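Local coordinates for glycosyl hydrolases family 2, sugar binding domain protein (Bacteroides uniformis str. 3978 T3 ii, PDB 6D1P) that probably hydrolyses glycosidic bonds as a family 2 glycoside hydrolase, a beta-glucuronidase of a human gut bacterium, at residues L363-Q368 / W384-W389; L375-G380 / H417-L422; L623-H628 / I643-N648; V652-N657 / N687-T692. One frame throughout, in Å; residues are numbered along the deposited sequence.

Interaction 1: L363-Q368 / W384-W389; sequences LGHYQQ and WEEIPW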
loop_
_atom_site.group_PDB
_atom_site.type_symbol
_atom_site.label_atom_id
_atom_site.label_comp_id
_atom_site.label_asym_id
_atom_site.label_seq_id
_atom_site.Cartn_x
_atom_site.Cartn_y
_atom_site.Cartn_z
ATOM N N LEU A 363 -0.429 -2.630 31.096
ATOM C CA LEU A 363 -0.829 -3.225 29.817
ATOM C C LEU A 363 -0.683 -2.227 28.661
ATOM O O LEU A 363 -1.642 -1.897 27.962
ATOM C CB LEU A 363 -2.261 -3.741 29.915
ATOM C CG LEU A 363 -2.509 -4.816 30.985
ATOM C CD1 LEU A 363 -3.972 -5.231 31.005
ATOM C CD2 LEU A 363 -1.610 -6.030 30.754
ATOM N N GLY A 364 0.554 -1.794 28.432
ATOM C CA GLY A 364 0.781 -0.827 27.387
ATOM C C GLY A 364 0.016 0.451 27.674
ATOM O O GLY A 364 -0.226 0.817 28.833
ATOM N N HIS A 365 -0.426 1.114 26.603
ATOM C CA HIS A 365 -1.080 2.406 26.715
ATOM C C HIS A 365 -2.547 2.340 26.311
ATOM O O HIS A 365 -3.105 3.318 25.808
ATOM C CB HIS A 365 -0.331 3.449 25.881
ATOM C CG HIS A 365 1.101 3.612 26.277
ATOM N ND1 HIS A 365 1.493 3.815 27.588
ATOM C CD2 HIS A 365 2.239 3.584 25.544
ATOM C CE1 HIS A 365 2.809 3.929 27.638
ATOM N NE2 HIS A 365 3.285 3.788 26.413
ATOM N N TYR A 366 -3.194 1.204 26.543
ATOM C CA TYR A 366 -4.582 1.050 26.120
ATOM C C TYR A 366 -5.164 -0.173 26.821
ATOM O O TYR A 366 -4.431 -1.047 27.303
ATOM C CB TYR A 366 -4.680 0.912 24.589
ATOM C CG TYR A 366 -3.545 0.081 24.038
ATOM C CD1 TYR A 366 -3.582 -1.309 24.100
ATOM C CD2 TYR A 366 -2.410 0.687 23.499
ATOM C CE1 TYR A 366 -2.529 -2.081 23.603
ATOM C CE2 TYR A 366 -1.345 -0.070 22.997
ATOM C CZ TYR A 366 -1.412 -1.457 23.065
ATOM O OH TYR A 366 -0.368 -2.206 22.597
ATOM N N GLN A 367 -6.490 -0.202 26.901
ATOM C CA GLN A 367 -7.197 -1.424 27.254
ATOM C C GLN A 367 -6.750 -2.579 26.364
ATOM O O GLN A 367 -6.678 -2.444 25.136
ATOM C CB GLN A 367 -8.704 -1.200 27.111
ATOM C CG GLN A 367 -9.547 -2.445 27.317
ATOM C CD GLN A 367 -11.039 -2.148 27.316
ATOM O OE1 GLN A 367 -11.467 -0.980 27.334
ATOM N NE2 GLN A 367 -11.844 -3.211 27.291
ATOM N N GLN A 368 -6.455 -3.720 26.978
ATOM C CA GLN A 368 -6.003 -4.888 26.233
ATOM C C GLN A 368 -7.055 -5.985 26.311
ATOM O O GLN A 368 -8.029 -5.879 27.058
ATOM C CB GLN A 368 -4.634 -5.366 26.743
ATOM C CG GLN A 368 -3.563 -4.312 26.528
ATOM C CD GLN A 368 -2.148 -4.824 26.552
ATOM O OE1 GLN A 368 -1.885 -5.987 26.865
ATOM N NE2 GLN A 368 -1.213 -3.951 26.212
ATOM N N TRP A 384 -2.132 -2.528 36.046
ATOM C CA TRP A 384 -2.369 -1.120 35.749
ATOM C C TRP A 384 -2.820 -1.072 34.293
ATOM O O TRP A 384 -2.077 -1.479 33.397
ATOM C CB TRP A 384 -1.085 -0.304 35.991
ATOM C CG TRP A 384 -0.945 1.141 35.414
ATOM C CD1 TRP A 384 -1.640 1.694 34.372
ATOM C CD2 TRP A 384 -0.017 2.164 35.850
ATOM N NE1 TRP A 384 -1.219 2.985 34.143
ATOM C CE2 TRP A 384 -0.224 3.299 35.029
ATOM C CE3 TRP A 384 0.959 2.230 36.851
ATOM C CZ2 TRP A 384 0.511 4.488 35.182
ATOM C CZ3 TRP A 384 1.696 3.389 36.990
ATOM C CH2 TRP A 384 1.465 4.513 36.168
ATOM N N GLU A 385 -4.039 -0.606 34.054
ATOM C CA GLU A 385 -4.553 -0.471 32.697
ATOM C C GLU A 385 -5.014 0.969 32.507
ATOM O O GLU A 385 -5.690 1.521 33.384
ATOM C CB GLU A 385 -5.705 -1.459 32.451
ATOM C CG GLU A 385 -5.890 -1.871 30.998
ATOM C CD GLU A 385 -7.103 -2.775 30.785
ATOM O OE1 GLU A 385 -7.141 -3.498 29.759
ATOM O OE2 GLU A 385 -8.031 -2.759 31.637
ATOM N N GLU A 386 -4.636 1.579 31.382
ATOM C CA GLU A 386 -4.889 2.996 31.118
ATOM C C GLU A 386 -5.583 3.181 29.775
ATOM O O GLU A 386 -5.544 2.298 28.906
ATOM C CB GLU A 386 -3.594 3.825 31.107
ATOM C CG GLU A 386 -2.652 3.541 29.937
ATOM C CD GLU A 386 -1.237 4.038 30.195
ATOM O OE1 GLU A 386 -0.771 3.962 31.373
ATOM O OE2 GLU A 386 -0.576 4.477 29.225
ATOM N N ILE A 387 -6.189 4.357 29.602
ATOM C CA ILE A 387 -6.757 4.761 28.312
ATOM C C ILE A 387 -5.677 5.334 27.403
ATOM O O ILE A 387 -4.657 5.845 27.889
ATOM C CB ILE A 387 -7.888 5.787 28.476
ATOM C CG1 ILE A 387 -7.437 6.982 29.330
ATOM C CG2 ILE A 387 -9.141 5.113 28.987
ATOM C CD1 ILE A 387 -8.293 8.234 29.083
ATOM N N PRO A 388 -5.873 5.297 26.073
ATOM C CA PRO A 388 -4.794 5.715 25.170
ATOM C C PRO A 388 -4.729 7.222 24.940
ATOM O O PRO A 388 -4.462 7.666 23.814
ATOM C CB PRO A 388 -5.102 4.939 23.874
ATOM C CG PRO A 388 -6.530 4.590 23.940
ATOM C CD PRO A 388 -7.011 4.696 25.347
ATOM N N TRP A 389 -4.959 8.020 25.989
ATOM C CA TRP A 389 -4.613 9.443 25.945
ATOM C C TRP A 389 -3.095 9.530 26.105
ATOM O O TRP A 389 -2.547 9.710 27.196
ATOM C CB TRP A 389 -5.352 10.235 27.017
ATOM C CG TRP A 389 -5.223 11.711 26.808
ATOM C CD1 TRP A 389 -4.860 12.339 25.655
ATOM C CD2 TRP A 389 -5.436 12.746 27.775
ATOM N NE1 TRP A 389 -4.836 13.691 25.837
ATOM C CE2 TRP A 389 -5.190 13.972 27.130
ATOM C CE3 TRP A 389 -5.815 12.755 29.118
ATOM C CZ2 TRP A 389 -5.312 15.201 27.783
ATOM C CZ3 TRP A 389 -5.933 13.970 29.769
ATOM C CH2 TRP A 389 -5.681 15.182 29.099
HETATM O O HOH W 1 -2.862 -0.077 29.731
#
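H365 and E386 lie alongside each other and point the same way, ring and carboxylate planes 25° apart. The histidine offers ND1 at its ring edge to OE2 of E386, 2.7 Å from ND1; that oxygen stays near the imidazole plane, whereas the N-H arrives 36° above the plane of the carboxylate. E386 reaches this place with CG tucked between its backbone N and carbonyl carbon (chi1 68°) and the rest of the chain extended. Its other oxygen, OE1, takes a weak bond from W384 NE1 and a salt bridge from R362, so both ends of the carboxylate are held. Without the carboxylate, as with an alanine at E386, H365 ND1 and the R362 guanidinium would probably lose their acidic partner and the imidazole would be freer to turn.

E385 heads to the other side of the strand, where OE1 accepts the backbone N of Q368 at 2.9 Å on its anti side, while OE2 is bound by H414. L363 CD1 crosses over that chain, 3.9 Å from E385 CG. Further along, P388 CB packs on Y366 CB at 4.1 Å. A water accepts from E386 N and lies within hydrogen-bonding distance of G364 O and Y366 O.

Within the TIM barrel, L363 N bonds W384 O at 3.1 Å, extending the parallel pairing of strands 360-362 and 382-386; strand 420-432 flanks the latter, and helix 397-414 packs on E385, Q367 and I387.

Interaction 2: L375-G380 / H417-L422; sequences LCDELG and HPSVIL
The imidazole of H417 meets the carboxylate of D377 at its ring edge: ND1 donates to OD2, 2.6 Å away, and that oxygen lies close to the ring plane. The carboxylate is turned 44° against the ring, and the histidine comes from above it, 46° out of its plane. H414 meets the same imidazole edge-to-face. The other oxygen, OD1, is gripped twice by S419, from opposite faces of the carboxylate: OG gives its hydrogen at 2.8 Å from OD1, and the backbone N donates at 3.0 Å. With OG set between its own backbone N and carbonyl carbon (chi1 64°), the serine can present hydroxyl and amide to one acceptor.

Here the last turn of helix 370-379 meets the type I turn H417-V420 that leads into strand 420-432, a contact between a helix and the loop before a strand of the TIM barrel, in which one aspartate ties down the turn. P418 lies across the D377 side chain, its CD 3.2 Å from OD2. These three donors, with the proline beside them, fix the rotation of a buried carboxylate and would be expected to stabilise its negative charge. Next to it C376 CB rests 3.6 Å from S419 OG, and both residues also touch V383 of strand 382-386.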
loop_
_atom_site.group_PDB
_atom_site.type_symbol
_atom_site.label_atom_id
_atom_site.label_comp_id
_atom_site.label_asym_id
_atom_site.label_seq_id
_atom_site.Cartn_x
_atom_site.Cartn_y
_atom_site.Cartn_z
ATOM N N LEU A 375 -6.015 -13.959 32.283
ATOM C CA LEU A 375 -4.723 -14.561 32.607
ATOM C C LEU A 375 -4.067 -13.900 33.821
ATOM O O LEU A 375 -3.410 -14.577 34.622
ATOM C CB LEU A 375 -3.804 -14.504 31.388
ATOM C CG LEU A 375 -4.141 -15.541 30.302
ATOM C CD1 LEU A 375 -3.608 -15.106 28.915
ATOM C CD2 LEU A 375 -3.622 -16.932 30.690
ATOM N N CYS A 376 -4.236 -12.593 33.982
ATOM C CA CYS A 376 -3.678 -11.927 35.154
ATOM C C CYS A 376 -4.418 -12.355 36.418
ATOM O O CYS A 376 -3.797 -12.682 37.436
ATOM C CB CYS A 376 -3.733 -10.406 34.954
ATOM S SG CYS A 376 -2.567 -9.816 33.683
ATOM N N ASP A 377 -5.751 -12.376 36.362
ATOM C CA ASP A 377 -6.532 -12.956 37.447
ATOM C C ASP A 377 -6.058 -14.367 37.795
ATOM O O ASP A 377 -5.953 -14.726 38.976
ATOM C CB ASP A 377 -8.007 -12.977 37.067
ATOM C CG ASP A 377 -8.631 -11.606 37.121
ATOM O OD1 ASP A 377 -7.931 -10.654 37.505
ATOM O OD2 ASP A 377 -9.823 -11.463 36.782
ATOM N N GLU A 378 -5.755 -15.180 36.782
ATOM C CA GLU A 378 -5.550 -16.604 37.005
ATOM C C GLU A 378 -4.115 -16.947 37.399
ATOM O O GLU A 378 -3.900 -17.772 38.295
ATOM C CB GLU A 378 -5.973 -17.368 35.752
ATOM C CG GLU A 378 -5.590 -18.828 35.734
ATOM C CD GLU A 378 -5.698 -19.433 34.328
ATOM O OE1 GLU A 378 -6.584 -19.009 33.537
ATOM O OE2 GLU A 378 -4.881 -20.325 34.010
ATOM N N LEU A 379 -3.124 -16.341 36.760
ATOM C CA LEU A 379 -1.751 -16.639 37.126
ATOM C C LEU A 379 -1.283 -15.840 38.322
ATOM O O LEU A 379 -0.337 -16.253 39.006
ATOM C CB LEU A 379 -0.815 -16.353 35.960
ATOM C CG LEU A 379 -1.174 -17.024 34.635
ATOM C CD1 LEU A 379 -0.219 -16.551 33.515
ATOM C CD2 LEU A 379 -1.158 -18.540 34.795
ATOM N N GLY A 380 -1.891 -14.695 38.577
ATOM C CA GLY A 380 -1.445 -13.894 39.693
ATOM C C GLY A 380 -0.560 -12.748 39.267
ATOM O O GLY A 380 0.648 -12.745 39.525
ATOM N N HIS A 417 -12.346 -7.692 37.507
ATOM C CA HIS A 417 -11.081 -8.405 37.605
ATOM C C HIS A 417 -10.357 -8.006 38.881
ATOM O O HIS A 417 -10.022 -6.826 39.048
ATOM C CB HIS A 417 -10.202 -8.127 36.400
ATOM C CG HIS A 417 -10.752 -8.674 35.127
ATOM N ND1 HIS A 417 -10.661 -10.007 34.791
ATOM C CD2 HIS A 417 -11.427 -8.076 34.119
ATOM C CE1 HIS A 417 -11.245 -10.208 33.627
ATOM N NE2 HIS A 417 -11.716 -9.052 33.195
ATOM N N PRO A 418 -10.090 -8.939 39.792
ATOM C CA PRO A 418 -9.325 -8.574 40.989
ATOM C C PRO A 418 -7.905 -8.157 40.675
ATOM O O PRO A 418 -7.314 -7.415 41.467
ATOM C CB PRO A 418 -9.366 -9.852 41.838
ATOM C CG PRO A 418 -9.552 -10.946 40.842
ATOM C CD PRO A 418 -10.430 -10.369 39.765
ATOM N N SER A 419 -7.340 -8.586 39.537
ATOM C CA SER A 419 -5.958 -8.228 39.231
ATOM C C SER A 419 -5.766 -6.723 39.081
ATOM O O SER A 419 -4.645 -6.233 39.257
ATOM C CB SER A 419 -5.482 -8.948 37.962
ATOM O OG SER A 419 -6.219 -8.536 36.823
ATOM N N VAL A 420 -6.826 -5.979 38.785
ATOM C CA VAL A 420 -6.705 -4.570 38.426
ATOM C C VAL A 420 -6.761 -3.709 39.680
ATOM O O VAL A 420 -7.758 -3.717 40.409
ATOM C CB VAL A 420 -7.805 -4.148 37.442
ATOM C CG1 VAL A 420 -7.780 -2.644 37.271
ATOM C CG2 VAL A 420 -7.615 -4.864 36.089
ATOM N N ILE A 421 -5.708 -2.934 39.904
ATOM C CA ILE A 421 -5.692 -1.980 41.001
ATOM C C ILE A 421 -5.536 -0.537 40.537
ATOM O O ILE A 421 -5.824 0.381 41.321
ATOM C CB ILE A 421 -4.589 -2.337 42.018
ATOM C CG1 ILE A 421 -3.246 -2.421 41.318
ATOM C CG2 ILE A 421 -4.883 -3.658 42.660
ATOM C CD1 ILE A 421 -2.107 -2.520 42.242
ATOM N N LEU A 422 -5.110 -0.279 39.301
ATOM C CA LEU A 422 -4.874 1.082 38.856
ATOM C C LEU A 422 -5.523 1.312 37.505
ATOM O O LEU A 422 -5.274 0.558 36.561
ATOM C CB LEU A 422 -3.378 1.395 38.778
ATOM C CG LEU A 422 -2.672 1.545 40.127
ATOM C CD1 LEU A 422 -1.170 1.561 39.950
ATOM C CD2 LEU A 422 -3.146 2.787 40.883
#

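Interaction 3: L623-H628 / I643-N648; sequences LHIYGH and ILVYSN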
loop_
_atom_site.group_PDB
_atom_site.type_symbol
_atom_site.label_atom_id
_atom_site.label_comp_id
_atom_site.label_asym_id
_atom_site.label_seq_id
_atom_site.Cartn_x
_atom_site.Cartn_y
_atom_site.Cartn_z
ATOM N N LEU A 623 19.362 -21.430 37.204
ATOM C CA LEU A 623 20.785 -21.179 37.058
ATOM C C LEU A 623 21.014 -20.860 35.586
ATOM O O LEU A 623 20.584 -21.631 34.723
ATOM C CB LEU A 623 21.586 -22.414 37.488
ATOM C CG LEU A 623 23.105 -22.441 37.372
ATOM C CD1 LEU A 623 23.729 -21.498 38.378
ATOM C CD2 LEU A 623 23.617 -23.863 37.596
ATOM N N HIS A 624 21.651 -19.723 35.291
ATOM C CA HIS A 624 21.901 -19.316 33.909
ATOM C C HIS A 624 23.266 -18.664 33.836
ATOM O O HIS A 624 23.462 -17.567 34.364
ATOM C CB HIS A 624 20.833 -18.347 33.379
ATOM C CG HIS A 624 21.062 -17.904 31.953
ATOM N ND1 HIS A 624 20.451 -18.508 30.871
ATOM C CD2 HIS A 624 21.845 -16.926 31.440
ATOM C CE1 HIS A 624 20.838 -17.914 29.756
ATOM N NE2 HIS A 624 21.688 -16.953 30.072
ATOM N N ILE A 625 24.198 -19.331 33.168
ATOM C CA ILE A 625 25.472 -18.709 32.854
ATOM C C ILE A 625 25.245 -17.665 31.778
ATOM O O ILE A 625 24.653 -17.952 30.730
ATOM C CB ILE A 625 26.477 -19.764 32.382
ATOM C CG1 ILE A 625 26.612 -20.880 33.431
ATOM C CG2 ILE A 625 27.801 -19.102 32.041
ATOM C CD1 ILE A 625 27.245 -22.158 32.884
ATOM N N TYR A 626 25.711 -16.450 32.024
ATOM C CA TYR A 626 25.577 -15.415 31.019
ATOM C C TYR A 626 26.536 -15.701 29.868
ATOM O O TYR A 626 27.753 -15.766 30.064
ATOM C CB TYR A 626 25.820 -14.032 31.627
ATOM C CG TYR A 626 25.991 -12.958 30.586
ATOM C CD1 TYR A 626 25.101 -12.846 29.512
ATOM C CD2 TYR A 626 27.056 -12.069 30.647
ATOM C CE1 TYR A 626 25.276 -11.869 28.541
ATOM C CE2 TYR A 626 27.230 -11.090 29.690
ATOM C CZ TYR A 626 26.335 -10.995 28.645
ATOM O OH TYR A 626 26.521 -10.023 27.688
ATOM N N GLY A 627 25.982 -15.864 28.665
ATOM C CA GLY A 627 26.793 -16.038 27.479
ATOM C C GLY A 627 26.333 -17.145 26.548
ATOM O O GLY A 627 27.067 -17.505 25.633
ATOM N N HIS A 628 25.134 -17.694 26.760
ATOM C CA HIS A 628 24.596 -18.682 25.829
ATOM C C HIS A 628 24.572 -18.151 24.396
ATOM O O HIS A 628 24.791 -18.908 23.439
ATOM C CB HIS A 628 23.183 -19.080 26.243
ATOM C CG HIS A 628 23.123 -20.031 27.390
ATOM N ND1 HIS A 628 22.780 -21.356 27.235
ATOM C CD2 HIS A 628 23.326 -19.846 28.716
ATOM C CE1 HIS A 628 22.786 -21.951 28.412
ATOM N NE2 HIS A 628 23.114 -21.057 29.328
ATOM N N ILE A 643 33.220 -14.106 34.082
ATOM C CA ILE A 643 32.031 -14.902 33.803
ATOM C C ILE A 643 31.008 -14.578 34.882
ATOM O O ILE A 643 31.306 -14.689 36.076
ATOM C CB ILE A 643 32.335 -16.418 33.785
ATOM C CG1 ILE A 643 33.184 -16.810 32.590
ATOM C CG2 ILE A 643 31.060 -17.253 33.781
ATOM C CD1 ILE A 643 34.668 -16.714 32.838
ATOM N N LEU A 644 29.812 -14.165 34.472
ATOM C CA LEU A 644 28.733 -13.878 35.409
ATOM C C LEU A 644 27.683 -14.975 35.330
ATOM O O LEU A 644 27.419 -15.528 34.264
ATOM C CB LEU A 644 28.075 -12.524 35.114
ATOM C CG LEU A 644 28.995 -11.337 34.827
ATOM C CD1 LEU A 644 28.210 -10.133 34.222
ATOM C CD2 LEU A 644 29.776 -10.930 36.068
ATOM N N VAL A 645 27.064 -15.280 36.456
ATOM C CA VAL A 645 26.017 -16.287 36.488
ATOM C C VAL A 645 24.803 -15.690 37.169
ATOM O O VAL A 645 24.927 -15.017 38.199
ATOM C CB VAL A 645 26.470 -17.567 37.212
ATOM C CG1 VAL A 645 25.322 -18.536 37.283
ATOM C CG2 VAL A 645 27.645 -18.198 36.482
ATOM N N TYR A 646 23.635 -15.930 36.605
ATOM C CA TYR A 646 22.408 -15.402 37.181
ATOM C C TYR A 646 21.610 -16.592 37.699
ATOM O O TYR A 646 21.028 -17.360 36.928
ATOM C CB TYR A 646 21.658 -14.512 36.175
ATOM C CG TYR A 646 22.392 -13.188 36.073
ATOM C CD1 TYR A 646 22.096 -12.132 36.951
ATOM C CD2 TYR A 646 23.455 -13.023 35.180
ATOM C CE1 TYR A 646 22.805 -10.934 36.902
ATOM C CE2 TYR A 646 24.171 -11.836 35.131
ATOM C CZ TYR A 646 23.843 -10.799 36.006
ATOM O OH TYR A 646 24.553 -9.629 35.960
ATOM N N SER A 647 21.619 -16.747 39.022
ATOM C CA SER A 647 20.912 -17.827 39.683
ATOM C C SER A 647 20.280 -17.296 40.961
ATOM O O SER A 647 20.804 -16.372 41.588
ATOM C CB SER A 647 21.876 -18.992 39.984
ATOM O OG SER A 647 21.302 -19.912 40.898
ATOM N N ASN A 648 19.131 -17.872 41.326
ATOM C CA ASN A 648 18.552 -17.713 42.651
ATOM C C ASN A 648 18.922 -18.861 43.592
ATOM O O ASN A 648 18.300 -19.000 44.652
ATOM C CB ASN A 648 17.029 -17.596 42.560
ATOM C CG ASN A 648 16.412 -18.721 41.761
ATOM O OD1 ASN A 648 17.122 -19.600 41.243
ATOM N ND2 ASN A 648 15.091 -18.710 41.656
HETATM O O HOH W 2 29.588 -13.987 31.517
#
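Strands 623-625 and 643-647 run antiparallel, their axes 4.7 Å apart at closest approach and their directions 159° from each other. H624 and Y646 form the hydrogen-bonded pair: Y646 N donates to H624 O at 2.8 Å and almost straight, at 175°, whereas the return bond from H624 N to Y646 O is bent and weak. Y626 N continues the ladder to L644 O at 3.0 Å. Beyond it a water bridges the two chains, donating to Y626 O and accepting from L644 N.

L623, I625 and V645 share one face with S647, whose OG is bound to C649 N and M622 O. L623 CD1 fits between V645 CG1 and S647 CB, 3.5 Å from each; with CG opposite the backbone N (chi1 177°), the leucine leans over the neighbouring strand. I643 packs beside I625, CG2 to CG2 at 4.1 Å, while I625 CG1 crosses obliquely toward V645 CG2. H624 and Y646 point to the other face; near it Y626 CB approaches the edge of the Y646 ring at CD2, and L644 CD1 comes obliquely to the Y626 ring, 4.2 Å from CD2.

The polar ends of these aromatic residues find partners beyond the two strands: H624 NE2 bonds E608, Y626 OH bonds S551 and H522, and Y646 OH bonds D558 of helix 550-564. The chemistry is thus divided: L623 and S647 pack on strand 651-656, while H624, Y626 and Y646 join this three-stranded sheet by hydrogen bonds to the TIM-barrel region.

Interaction 4: V652-N657 / N687-T692; sequences VELFVN and NKITAT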
loop_
_atom_site.group_PDB
_atom_site.type_symbol
_atom_site.label_atom_id
_atom_site.label_comp_id
_atom_site.label_asym_id
_atom_site.label_seq_id
_atom_site.Cartn_x
_atom_site.Cartn_y
_atom_site.Cartn_z
ATOM N N VAL A 652 26.533 -21.649 44.092
ATOM C CA VAL A 652 26.760 -21.985 42.698
ATOM C C VAL A 652 28.236 -22.264 42.544
ATOM O O VAL A 652 29.070 -21.477 43.004
ATOM C CB VAL A 652 26.333 -20.850 41.742
ATOM C CG1 VAL A 652 26.826 -21.134 40.332
ATOM C CG2 VAL A 652 24.826 -20.674 41.784
ATOM N N GLU A 653 28.564 -23.373 41.898
ATOM C CA GLU A 653 29.943 -23.688 41.575
ATOM C C GLU A 653 30.150 -23.610 40.067
ATOM O O GLU A 653 29.341 -24.134 39.288
ATOM C CB GLU A 653 30.334 -25.068 42.105
ATOM C CG GLU A 653 31.778 -25.418 41.787
ATOM C CD GLU A 653 32.332 -26.556 42.634
ATOM O OE1 GLU A 653 33.581 -26.639 42.693
ATOM O OE2 GLU A 653 31.533 -27.336 43.226
ATOM N N LEU A 654 31.239 -22.959 39.671
ATOM C CA LEU A 654 31.611 -22.800 38.281
ATOM C C LEU A 654 32.728 -23.773 37.945
ATOM O O LEU A 654 33.635 -23.996 38.754
ATOM C CB LEU A 654 32.070 -21.366 38.003
ATOM C CG LEU A 654 32.219 -21.038 36.520
ATOM C CD1 LEU A 654 30.844 -20.948 35.871
ATOM C CD2 LEU A 654 33.026 -19.764 36.313
ATOM N N PHE A 655 32.657 -24.353 36.752
ATOM C CA PHE A 655 33.726 -25.196 36.240
ATOM C C PHE A 655 34.120 -24.673 34.872
ATOM O O PHE A 655 33.249 -24.396 34.037
ATOM C CB PHE A 655 33.307 -26.665 36.121
ATOM C CG PHE A 655 32.700 -27.247 37.367
ATOM C CD1 PHE A 655 33.480 -27.966 38.265
ATOM C CD2 PHE A 655 31.341 -27.133 37.608
ATOM C CE1 PHE A 655 32.911 -28.526 39.406
ATOM C CE2 PHE A 655 30.766 -27.683 38.752
ATOM C CZ PHE A 655 31.555 -28.382 39.648
ATOM N N VAL A 656 35.421 -24.546 34.645
ATOM C CA VAL A 656 35.967 -24.138 33.360
ATOM C C VAL A 656 36.901 -25.242 32.871
ATOM O O VAL A 656 37.889 -25.573 33.546
ATOM C CB VAL A 656 36.691 -22.791 33.462
ATOM C CG1 VAL A 656 37.222 -22.369 32.094
ATOM C CG2 VAL A 656 35.735 -21.760 34.020
ATOM N N ASN A 657 36.574 -25.823 31.709
ATOM C CA ASN A 657 37.379 -26.887 31.097
ATOM C C ASN A 657 37.647 -28.027 32.084
ATOM O O ASN A 657 38.758 -28.554 32.177
ATOM C CB ASN A 657 38.686 -26.317 30.532
ATOM C CG ASN A 657 38.462 -25.458 29.294
ATOM O OD1 ASN A 657 37.487 -25.651 28.563
ATOM N ND2 ASN A 657 39.371 -24.517 29.045
ATOM N N ASN A 687 36.153 -23.358 24.563
ATOM C CA ASN A 687 36.204 -23.481 26.012
ATOM C C ASN A 687 34.857 -23.984 26.504
ATOM O O ASN A 687 33.810 -23.512 26.045
ATOM C CB ASN A 687 36.530 -22.148 26.682
ATOM C CG ASN A 687 37.940 -21.702 26.427
ATOM O OD1 ASN A 687 38.813 -21.878 27.277
ATOM N ND2 ASN A 687 38.185 -21.124 25.256
ATOM N N LYS A 688 34.882 -24.946 27.423
ATOM C CA LYS A 688 33.662 -25.419 28.060
ATOM C C LYS A 688 33.549 -24.784 29.439
ATOM O O LYS A 688 34.518 -24.771 30.203
ATOM C CB LYS A 688 33.639 -26.940 28.160
ATOM C CG LYS A 688 32.277 -27.500 28.522
ATOM C CD LYS A 688 32.238 -29.005 28.267
ATOM C CE LYS A 688 31.866 -29.769 29.533
ATOM N NZ LYS A 688 32.270 -31.226 29.451
ATOM N N ILE A 689 32.383 -24.217 29.727
ATOM C CA ILE A 689 32.109 -23.540 30.987
ATOM C C ILE A 689 30.823 -24.130 31.525
ATOM O O ILE A 689 29.793 -24.101 30.845
ATOM C CB ILE A 689 31.983 -22.018 30.820
ATOM C CG1 ILE A 689 33.359 -21.396 30.594
ATOM C CG2 ILE A 689 31.311 -21.393 32.040
ATOM C CD1 ILE A 689 33.376 -20.303 29.552
ATOM N N THR A 690 30.885 -24.700 32.718
ATOM C CA THR A 690 29.700 -25.274 33.324
ATOM C C THR A 690 29.514 -24.693 34.711
ATOM O O THR A 690 30.448 -24.172 35.322
ATOM C CB THR A 690 29.791 -26.796 33.418
ATOM O OG1 THR A 690 30.855 -27.139 34.313
ATOM C CG2 THR A 690 30.053 -27.397 32.047
ATOM N N ALA A 691 28.293 -24.832 35.207
ATOM C CA ALA A 691 27.918 -24.344 36.518
ATOM C C ALA A 691 26.962 -25.326 37.163
ATOM O O ALA A 691 26.114 -25.926 36.493
ATOM C CB ALA A 691 27.250 -22.957 36.452
ATOM N N THR A 692 27.102 -25.470 38.476
ATOM C CA THR A 692 26.147 -26.219 39.270
ATOM C C THR A 692 25.709 -25.359 40.448
ATOM O O THR A 692 26.539 -24.794 41.169
ATOM C CB THR A 692 26.741 -27.552 39.741
ATOM O OG1 THR A 692 27.077 -28.344 38.595
ATOM C CG2 THR A 692 25.733 -28.307 40.592
#
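E653 pairs with T692 and F655 with T690, each through two nearly straight backbone bonds; those from E653 N to T692 O and from F655 N to T690 O are both 2.6 Å. These are regular antiparallel hydrogen-bonded pairs, alternating with the non-hydrogen-bonded pairs L654-A691 and V656-I689. N657 closes one end of this ladder with three bonds. Its backbone N donates to K688 O at 2.8 Å and its OD1 accepts K688 N at 2.9 Å, so the side-chain amide takes up the pairing where the strand ends. ND2 then reaches N687 OD1 at 3.2 Å, the two amide planes 25° apart; N687 is itself anchored through ND2 to R683 O. CG opposite the carbonyl carbon (chi1 -71°) turns the N657 amide toward the partner strand. A leucine in its place would probably leave K688 N without its acceptor and N687 OD1 without this amide donor, with the backbone bond to K688 O still tying this end.

Strands 651-656 and 685-695 belong to a five-stranded mixed sheet, 685-695 being its central strand, in the region assigned to the DUF4982 family, of the E-set (immunoglobulin-like) clan; strands 659-665 and 698-709 flank them.

The faces differ in character. On one, T690 OG1 lies 3.1 Å from F655 CB, and the ring edge at F655 CE2 is 3.8 Å from T692 OG1, a hydroxyl bound to D701. On the other, L654 CD1 reaches I689 CG2 at 3.9 Å and also A691 CB, while V656 and I689 run side by side. V652 CG1 adds to this apolar layer beside A691, against W678 and L623.

How the interactions relate
The four contacts fall into two pairs. Interactions 1 and 2, centres 15 Å apart, share the parallel barrel sheet: E385 N lies 3.0 Å from L422 O, a probable hydrogen bond between neighbouring strands, and W384 CE3 packs on L422 CD1. In interaction 1 H365 NE2 bonds a glycerol, which may mark a pocket, and a sodium ion lies about 9 Å from the Y366 side chain; a glycerol also lies about 3 Å from the P418 side chain in interaction 2. Interactions 3 and 4, centres 10 Å apart, bring two sheets face to face, with I625 CD1 3.7 Å from A691 CB. Between the pairs, interactions 2 and 3 approach to about 16 Å at their nearest atoms.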